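Local structure of threonine--tRNA ligase catalytic subunit (Aeropyrum pernix, 3A32) at residues V107-F119 with L132-R144. The protein probably catalyses the ATP-dependent attachment of threonine to its cognate tRNA as a zinc-binding homodimeric class II synthetase that lacks an editing domain of its own. Sequence-based numbering, arbitrary orientation.
Sequences VKPMNCPYHILLF and LPFKVFEFGRVHR. With ZN (zinc ion), chain G.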
loop_
_atom_site.group_PDB
_atom_site.type_symbol
_atom_site.label_atom_id
_atom_site.label_comp_id
_atom_site.label_asym_id
_atom_site.label_seq_id
_atom_site.Cartn_x
_atom_site.Cartn_y
_atom_site.Cartn_z
ATOM N N VAL A 107 4.179 -15.384 13.067
ATOM C CA VAL A 107 4.096 -14.549 11.906
ATOM C C VAL A 107 2.975 -15.169 11.069
ATOM O O VAL A 107 2.947 -16.405 10.825
ATOM C CB VAL A 107 5.462 -14.514 11.156
ATOM C CG1 VAL A 107 5.432 -13.537 10.003
ATOM C CG2 VAL A 107 6.592 -14.118 12.164
ATOM N N LYS A 108 2.014 -14.328 10.696
ATOM C CA LYS A 108 0.816 -14.724 9.970
ATOM C C LYS A 108 1.180 -15.515 8.707
ATOM O O LYS A 108 1.936 -15.008 7.847
ATOM C CB LYS A 108 0.070 -13.442 9.584
ATOM C CG LYS A 108 -1.197 -13.587 8.818
ATOM C CD LYS A 108 -1.894 -12.230 8.583
ATOM C CE LYS A 108 -1.131 -11.328 7.613
ATOM N NZ LYS A 108 -1.965 -10.101 7.377
ATOM N N PRO A 109 0.680 -16.768 8.599
ATOM C CA PRO A 109 0.813 -17.512 7.326
ATOM C C PRO A 109 -0.403 -17.370 6.401
ATOM O O PRO A 109 -0.313 -17.678 5.204
ATOM C CB PRO A 109 0.962 -18.975 7.803
ATOM C CG PRO A 109 0.161 -19.044 9.094
ATOM C CD PRO A 109 0.044 -17.607 9.647
ATOM N N MET A 110 -1.534 -16.907 6.943
ATOM C CA MET A 110 -2.741 -16.716 6.145
ATOM C C MET A 110 -3.569 -15.612 6.747
ATOM O O MET A 110 -3.491 -15.397 7.963
ATOM C CB MET A 110 -3.556 -18.018 6.124
ATOM C CG MET A 110 -4.026 -18.540 7.496
ATOM S SD MET A 110 -4.454 -20.346 7.468
ATOM C CE MET A 110 -4.315 -20.710 5.692
ATOM N N ASN A 111 -4.366 -14.920 5.920
ATOM C CA ASN A 111 -5.194 -13.767 6.407
ATOM C C ASN A 111 -6.566 -14.157 6.886
ATOM O O ASN A 111 -7.218 -13.384 7.598
ATOM C CB ASN A 111 -5.377 -12.687 5.353
ATOM C CG ASN A 111 -4.082 -12.261 4.711
ATOM O OD1 ASN A 111 -3.892 -12.398 3.501
ATOM N ND2 ASN A 111 -3.192 -11.734 5.498
ATOM N N CYS A 112 -7.007 -15.353 6.488
ATOM C CA CYS A 112 -8.373 -15.871 6.779
ATOM C C CYS A 112 -8.980 -15.645 8.169
ATOM O O CYS A 112 -10.116 -15.169 8.244
ATOM C CB CYS A 112 -8.500 -17.385 6.410
ATOM S SG CYS A 112 -7.240 -18.005 5.233
ATOM N N PRO A 113 -8.305 -16.116 9.252
ATOM C CA PRO A 113 -8.810 -15.926 10.616
ATOM C C PRO A 113 -8.972 -14.452 10.988
ATOM O O PRO A 113 -9.956 -14.101 11.659
ATOM C CB PRO A 113 -7.735 -16.602 11.490
ATOM C CG PRO A 113 -7.060 -17.633 10.567
ATOM C CD PRO A 113 -7.094 -16.965 9.212
ATOM N N TYR A 114 -8.047 -13.597 10.538
ATOM C CA TYR A 114 -8.197 -12.146 10.774
ATOM C C TYR A 114 -9.431 -11.602 10.053
ATOM O O TYR A 114 -10.222 -10.902 10.657
ATOM C CB TYR A 114 -6.913 -11.360 10.456
ATOM C CG TYR A 114 -5.914 -11.229 11.645
ATOM C CD1 TYR A 114 -4.560 -11.522 11.491
ATOM C CD2 TYR A 114 -6.322 -10.757 12.884
ATOM C CE1 TYR A 114 -3.648 -11.388 12.535
ATOM C CE2 TYR A 114 -5.404 -10.590 13.934
ATOM C CZ TYR A 114 -4.089 -10.912 13.758
ATOM O OH TYR A 114 -3.199 -10.768 14.810
ATOM N N HIS A 115 -9.629 -11.978 8.786
ATOM C CA HIS A 115 -10.803 -11.515 7.986
ATOM C C HIS A 115 -12.106 -11.972 8.603
ATOM O O HIS A 115 -13.068 -11.237 8.547
ATOM C CB HIS A 115 -10.712 -11.997 6.529
ATOM C CG HIS A 115 -9.613 -11.323 5.756
ATOM N ND1 HIS A 115 -9.460 -11.454 4.393
ATOM C CD2 HIS A 115 -8.634 -10.478 6.167
ATOM C CE1 HIS A 115 -8.444 -10.712 3.998
ATOM N NE2 HIS A 115 -7.926 -10.113 5.051
ATOM N N ILE A 116 -12.114 -13.185 9.193
ATOM C CA ILE A 116 -13.280 -13.689 9.948
ATOM C C ILE A 116 -13.530 -12.948 11.254
ATOM O O ILE A 116 -14.667 -12.688 11.576
ATOM C CB ILE A 116 -13.219 -15.199 10.224
ATOM C CG1 ILE A 116 -13.240 -15.954 8.909
ATOM C CG2 ILE A 116 -14.418 -15.653 11.139
ATOM C CD1 ILE A 116 -12.625 -17.307 9.092
ATOM N N LEU A 117 -12.483 -12.607 11.999
ATOM C CA LEU A 117 -12.661 -11.764 13.167
ATOM C C LEU A 117 -13.305 -10.408 12.797
ATOM O O LEU A 117 -14.144 -9.870 13.551
ATOM C CB LEU A 117 -11.330 -11.569 13.930
ATOM C CG LEU A 117 -10.694 -12.735 14.740
ATOM C CD1 LEU A 117 -9.398 -12.266 15.410
ATOM C CD2 LEU A 117 -11.637 -13.347 15.838
ATOM N N LEU A 118 -12.908 -9.841 11.658
ATOM C CA LEU A 118 -13.465 -8.562 11.194
ATOM C C LEU A 118 -14.932 -8.702 10.832
ATOM O O LEU A 118 -15.706 -7.830 11.101
ATOM C CB LEU A 118 -12.701 -8.005 9.956
ATOM C CG LEU A 118 -11.244 -7.523 10.191
ATOM C CD1 LEU A 118 -10.599 -6.891 8.960
ATOM C CD2 LEU A 118 -11.187 -6.562 11.365
ATOM N N PHE A 119 -15.291 -9.766 10.143
ATOM C CA PHE A 119 -16.700 -10.140 10.015
ATOM C C PHE A 119 -17.403 -10.235 11.398
ATOM O O PHE A 119 -18.432 -9.618 11.618
ATOM C CB PHE A 119 -16.846 -11.464 9.277
ATOM C CG PHE A 119 -18.277 -11.997 9.252
ATOM C CD1 PHE A 119 -19.237 -11.413 8.424
ATOM C CD2 PHE A 119 -18.645 -13.102 10.035
ATOM C CE1 PHE A 119 -20.574 -11.912 8.377
ATOM C CE2 PHE A 119 -19.978 -13.608 10.010
ATOM C CZ PHE A 119 -20.943 -12.997 9.167
ATOM N N LEU A 132 -25.188 -9.209 3.201
ATOM C CA LEU A 132 -24.576 -10.393 2.629
ATOM C C LEU A 132 -24.918 -10.399 1.137
ATOM O O LEU A 132 -26.008 -9.983 0.753
ATOM C CB LEU A 132 -25.121 -11.653 3.310
ATOM C CG LEU A 132 -24.913 -11.803 4.813
ATOM C CD1 LEU A 132 -25.542 -13.096 5.357
ATOM C CD2 LEU A 132 -23.377 -11.690 5.225
ATOM N N PRO A 133 -24.014 -10.904 0.288
ATOM C CA PRO A 133 -22.697 -11.458 0.683
ATOM C C PRO A 133 -21.737 -10.407 1.317
ATOM O O PRO A 133 -21.773 -9.202 0.983
ATOM C CB PRO A 133 -22.122 -12.047 -0.624
ATOM C CG PRO A 133 -23.023 -11.584 -1.733
ATOM C CD PRO A 133 -24.294 -11.017 -1.159
ATOM N N PHE A 134 -20.905 -10.877 2.237
ATOM C CA PHE A 134 -19.890 -10.038 2.868
ATOM C C PHE A 134 -18.582 -10.406 2.200
ATOM O O PHE A 134 -18.176 -11.580 2.214
ATOM C CB PHE A 134 -19.866 -10.325 4.354
ATOM C CG PHE A 134 -18.719 -9.720 5.087
ATOM C CD1 PHE A 134 -18.832 -8.470 5.655
ATOM C CD2 PHE A 134 -17.538 -10.445 5.278
ATOM C CE1 PHE A 134 -17.755 -7.906 6.362
ATOM C CE2 PHE A 134 -16.473 -9.901 5.981
ATOM C CZ PHE A 134 -16.577 -8.644 6.538
ATOM N N LYS A 135 -17.943 -9.404 1.585
ATOM C CA LYS A 135 -16.741 -9.606 0.792
ATOM C C LYS A 135 -15.692 -8.699 1.313
ATOM O O LYS A 135 -15.924 -7.490 1.420
ATOM C CB LYS A 135 -17.008 -9.308 -0.693
ATOM C CG LYS A 135 -18.291 -9.986 -1.223
ATOM C CD LYS A 135 -18.463 -9.929 -2.734
ATOM C CE LYS A 135 -17.935 -8.619 -3.351
ATOM N NZ LYS A 135 -18.548 -8.358 -4.711
ATOM N N VAL A 136 -14.538 -9.287 1.657
ATOM C CA VAL A 136 -13.406 -8.563 2.246
ATOM C C VAL A 136 -12.106 -8.894 1.435
ATOM O O VAL A 136 -11.788 -10.084 1.246
ATOM C CB VAL A 136 -13.293 -8.883 3.765
ATOM C CG1 VAL A 136 -13.095 -10.413 4.048
ATOM C CG2 VAL A 136 -12.235 -8.099 4.417
ATOM N N PHE A 137 -11.392 -7.853 0.985
ATOM C CA PHE A 137 -10.175 -7.979 0.179
ATOM C C PHE A 137 -8.944 -7.462 0.946
ATOM O O PHE A 137 -9.029 -6.438 1.611
ATOM C CB PHE A 137 -10.258 -7.158 -1.126
ATOM C CG PHE A 137 -8.950 -7.119 -1.879
ATOM C CD1 PHE A 137 -8.519 -8.230 -2.607
ATOM C CD2 PHE A 137 -8.121 -5.999 -1.822
ATOM C CE1 PHE A 137 -7.328 -8.225 -3.261
ATOM C CE2 PHE A 137 -6.914 -5.988 -2.509
ATOM C CZ PHE A 137 -6.509 -7.092 -3.219
ATOM N N GLU A 138 -7.802 -8.125 0.802
ATOM C CA GLU A 138 -6.548 -7.622 1.404
ATOM C C GLU A 138 -5.364 -7.942 0.510
ATOM O O GLU A 138 -5.265 -9.074 0.046
ATOM C CB GLU A 138 -6.287 -8.179 2.820
ATOM C CG GLU A 138 -4.950 -7.745 3.378
ATOM C CD GLU A 138 -4.756 -8.043 4.862
ATOM O OE1 GLU A 138 -5.624 -8.704 5.507
ATOM O OE2 GLU A 138 -3.701 -7.631 5.390
ATOM N N PHE A 139 -4.529 -6.926 0.233
ATOM C CA PHE A 139 -3.187 -7.091 -0.359
ATOM C C PHE A 139 -2.340 -7.589 0.814
ATOM O O PHE A 139 -1.792 -6.794 1.597
ATOM C CB PHE A 139 -2.691 -5.718 -0.856
ATOM C CG PHE A 139 -1.439 -5.770 -1.726
ATOM C CD1 PHE A 139 -1.496 -6.212 -3.046
ATOM C CD2 PHE A 139 -0.212 -5.336 -1.228
ATOM C CE1 PHE A 139 -0.322 -6.263 -3.844
ATOM C CE2 PHE A 139 0.938 -5.345 -2.018
ATOM C CZ PHE A 139 0.881 -5.808 -3.334
ATOM N N GLY A 140 -2.285 -8.903 1.002
ATOM C CA GLY A 140 -1.861 -9.419 2.325
ATOM C C GLY A 140 -0.469 -9.995 2.318
ATOM O O GLY A 140 -0.054 -10.559 1.312
ATOM N N ARG A 141 0.243 -9.894 3.433
ATOM C CA ARG A 141 1.668 -10.348 3.519
ATOM C C ARG A 141 1.788 -11.528 4.475
ATOM O O ARG A 141 1.492 -11.391 5.663
ATOM C CB ARG A 141 2.568 -9.216 3.990
ATOM C CG ARG A 141 2.536 -8.037 3.032
ATOM C CD ARG A 141 2.942 -6.745 3.691
ATOM N NE ARG A 141 3.206 -5.770 2.635
ATOM C CZ ARG A 141 2.294 -4.908 2.222
ATOM N NH1 ARG A 141 1.107 -4.883 2.818
ATOM N NH2 ARG A 141 2.570 -4.096 1.232
ATOM N N VAL A 142 2.187 -12.680 3.927
ATOM C CA VAL A 142 2.143 -13.953 4.615
ATOM C C VAL A 142 3.516 -14.599 4.629
ATOM O O VAL A 142 4.341 -14.359 3.751
ATOM C CB VAL A 142 1.016 -14.897 4.069
ATOM C CG1 VAL A 142 -0.375 -14.266 4.281
ATOM C CG2 VAL A 142 1.202 -15.243 2.604
ATOM N N HIS A 143 3.805 -15.347 5.676
ATOM C CA HIS A 143 5.115 -15.939 5.814
ATOM C C HIS A 143 4.940 -17.396 6.217
ATOM O O HIS A 143 4.134 -17.708 7.088
ATOM C CB HIS A 143 5.956 -15.244 6.867
ATOM C CG HIS A 143 6.327 -13.858 6.499
ATOM N ND1 HIS A 143 5.460 -12.787 6.659
ATOM C CD2 HIS A 143 7.456 -13.361 5.963
ATOM C CE1 HIS A 143 6.050 -11.691 6.218
ATOM N NE2 HIS A 143 7.246 -12.018 5.764
ATOM N N ARG A 144 5.727 -18.256 5.585
ATOM C CA ARG A 144 5.557 -19.703 5.734
ATOM C C ARG A 144 6.935 -20.341 5.723
ATOM O O ARG A 144 7.841 -19.851 5.042
ATOM C CB ARG A 144 4.710 -20.234 4.580
ATOM C CG ARG A 144 3.308 -19.734 4.670
ATOM C CD ARG A 144 2.482 -20.219 3.533
ATOM N NE ARG A 144 1.131 -19.645 3.625
ATOM C CZ ARG A 144 0.176 -19.856 2.723
ATOM N NH1 ARG A 144 0.423 -20.651 1.699
ATOM N NH2 ARG A 144 -1.022 -19.280 2.830
HETATM ZN ZN ZN G . -8.243 -17.720 3.202
HETATM O O HOH W 1 4.427 -18.157 9.701
HETATM O O HOH W 2 -1.227 -8.409 5.622
HETATM O O HOH W 3 2.858 -12.403 7.606
HETATM O O HOH W 4 -7.264 -17.180 1.516
#
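H115, on helix 112-126, and E138, on strand 134-143, join helix to sheet through a buried histidine-carboxylate pair in the tightly packed half of the contact. H115 NE2 donates to E138 OE1 at 2.7 Å in a fairly straight bond (160°), almost in the imidazole plane and using the oxygen's anti lone pair. V136 CG2 lies over one face of the imidazole, while V136 CG1 comes 3.8 Å from H115 ND1. Farther along, F119 turns its edge to the face of F134, ring centroids 5.1 Å apart. With CG anti to the backbone N (chi1 170°), the F134 side chain extends from the strand toward the helix, and CB of F119 rests on its rim.

By contrast, the 107-111 end is wetter and more polar. A single backbone bond, H143 N to K108 O, ties the loop to the strand, and bridging waters add links. One water accepts from K108 NZ and donates to E138 OE2, whose direct salt bridge to K108 NZ is long at 3.6 Å. R144, partly exposed, reaches P109 O side-on with NE (2.9 Å) and NH2 (3.0 Å), both from the same face of the peptide plane. A leucine in its place would probably leave P109 O without these two donors and this end of the loop freer to shift.

The contact illustrates how this synthetase's catalytic core places a zinc ligand: C112, which binds zinc with H166 and H310, lies near the N-terminal end of the helix held here against the sheet. H115 ND1 also hydrogen-bonds H166 ND1, while E138 OE1 has a second bond involving T73. This chain from carboxylate through imidazole to zinc ligand would probably fix the rotation of the H166 ring, consistent with second-shell positioning.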